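Local coordinates for uncharacterized protein (Leishmania infantum, PDB 4TYZ), which is of unknown function, its C-terminal GRAM domain having the PH-like fold of a family generally linked to sterol binding and transfer, at residues 37-42 with 101-106. Numbering follows the deposited sequence. Where two conformers were deposited one is given.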
# COMPACT_ATOMS: atom_id res chain seq x y z
N LEU A 37 3.33 3.54 1.29
CA LEU A 37 1.93 3.17 1.15
C LEU A 37 1.08 4.37 1.58
O LEU A 37 1.30 4.91 2.65
CB LEU A 37 1.62 1.96 2.02
CG LEU A 37 0.21 1.41 1.85
CD1 LEU A 37 0.17 0.77 0.49
CD2 LEU A 37 -0.10 0.39 2.96
N PHE A 38 0.15 4.79 0.72
CA PHE A 38 -0.77 5.89 1.03
C PHE A 38 -2.19 5.39 1.15
O PHE A 38 -2.67 4.64 0.30
CB PHE A 38 -0.73 6.96 -0.06
CG PHE A 38 0.64 7.51 -0.34
CD1 PHE A 38 1.12 8.58 0.40
CD2 PHE A 38 1.43 6.99 -1.35
CE1 PHE A 38 2.37 9.12 0.12
CE2 PHE A 38 2.67 7.52 -1.62
CZ PHE A 38 3.14 8.59 -0.89
N ILE A 39 -2.89 5.84 2.19
CA ILE A 39 -4.28 5.48 2.40
C ILE A 39 -5.14 6.74 2.28
O ILE A 39 -4.92 7.72 2.99
CB ILE A 39 -4.46 4.81 3.76
CG1 ILE A 39 -3.71 3.47 3.76
CG2 ILE A 39 -5.93 4.63 4.09
CD1 ILE A 39 -3.55 2.87 5.10
N THR A 40 -6.08 6.72 1.34
CA THR A 40 -7.01 7.81 1.17
C THR A 40 -8.42 7.23 1.33
O THR A 40 -8.57 6.02 1.53
CB THR A 40 -6.84 8.51 -0.21
OG1 THR A 40 -7.50 7.76 -1.24
CG2 THR A 40 -5.36 8.66 -0.56
N PRO A 41 -9.45 8.08 1.30
CA PRO A 41 -10.77 7.48 1.51
C PRO A 41 -11.19 6.46 0.43
O PRO A 41 -11.91 5.52 0.75
CB PRO A 41 -11.71 8.69 1.51
CG PRO A 41 -10.84 9.83 1.98
CD PRO A 41 -9.49 9.56 1.36
N HIS A 42 -10.72 6.62 -0.80
CA HIS A 42 -11.14 5.73 -1.89
C HIS A 42 -10.02 4.88 -2.48
O HIS A 42 -10.31 3.94 -3.23
CB HIS A 42 -11.78 6.54 -3.02
CG HIS A 42 -13.04 7.23 -2.61
ND1 HIS A 42 -13.12 8.60 -2.46
CD2 HIS A 42 -14.26 6.74 -2.31
CE1 HIS A 42 -14.34 8.92 -2.08
NE2 HIS A 42 -15.05 7.82 -1.98
N SER A 101 -4.55 -2.20 10.06
CA SER A 101 -5.73 -1.61 10.67
C SER A 101 -6.26 -0.43 9.87
O SER A 101 -7.47 -0.28 9.68
CB SER A 101 -5.43 -1.17 12.10
OG SER A 101 -5.22 -2.31 12.92
N ALA A 102 -5.35 0.41 9.39
CA ALA A 102 -5.75 1.58 8.61
C ALA A 102 -6.38 1.14 7.28
O ALA A 102 -7.38 1.71 6.85
CB ALA A 102 -4.56 2.50 8.38
N LEU A 103 -5.80 0.11 6.66
CA LEU A 103 -6.39 -0.49 5.45
C LEU A 103 -7.79 -1.01 5.71
O LEU A 103 -8.70 -0.69 4.95
CB LEU A 103 -5.53 -1.63 4.92
CG LEU A 103 -4.22 -1.21 4.28
CD1 LEU A 103 -3.51 -2.41 3.72
CD2 LEU A 103 -4.52 -0.21 3.20
N MET A 104 -7.95 -1.82 6.75
CA MET A 104 -9.27 -2.37 7.09
C MET A 104 -10.31 -1.28 7.24
O MET A 104 -11.43 -1.41 6.76
CB MET A 104 -9.22 -3.17 8.39
CG MET A 104 -8.58 -4.54 8.32
SD MET A 104 -9.26 -5.64 7.07
CE MET A 104 -7.97 -5.40 5.84
N SER A 105 -9.93 -0.19 7.90
CA SER A 105 -10.88 0.87 8.20
C SER A 105 -11.47 1.47 6.93
O SER A 105 -12.65 1.81 6.89
CB SER A 105 -10.22 1.96 9.04
OG SER A 105 -9.86 1.46 10.31
N GLN A 106 -10.65 1.59 5.89
CA GLN A 106 -11.16 2.17 4.65
C GLN A 106 -11.78 1.13 3.75
O GLN A 106 -12.79 1.39 3.10
CB GLN A 106 -10.05 2.91 3.90
CG GLN A 106 -9.52 4.13 4.63
CD GLN A 106 -10.62 4.99 5.22
OE1 GLN A 106 -11.49 5.49 4.50
NE2 GLN A 106 -10.60 5.15 6.53
O HOH W 1 -13.20 4.77 2.77
O HOH W 2 -14.02 2.82 0.76
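Ile39 meets Ala102, Leu103 and Gln106 where the C-terminal helix 96-107 packs against the sheet of this GRAM domain. The fold is PH-like: seven antiparallel strands are followed by one helix. Strand 31-39 supplies one side of the contact, and its last residues run at 36° to the axis of segment 101-106.

Ile39 can be followed outward from CB, which points toward the helix. Branch CG2 of Ile39 rests on Gln106 CG at 3.7 Å. Branch CG1 of Ile39 lies beside the backbone N, anti to the carbonyl carbon (chi1 -66°), and is 3.8 Å from Leu103 CD2. CD1 then extends the chain and touches two helix residues. Ile39 CD1 presses on Ala102 CB at 3.5 Å, a tight carbon pair, and also touches Leu103 CD2. The Ile39 and Leu103 side chains cross at about a right angle. Leu37, two residues earlier on the same face, touches Leu103 more loosely. Leu44 lies against both leucines, and Phe22 of strand 20-28 packs on Ile39 and Ala102.

Past the strand the contact becomes more polar. Gln106 CG passes Thr40 O, which accepts a hydrogen bond from Tyr59 OH. A water near this end can donate to Gln106 O at 3.0 Å and only weakly to Pro41 O, and its protons may be shared with other acceptors. The glutamine chain bends beyond CG, and Gln106 OE1 comes within 3.7 Å of Pro41 CA.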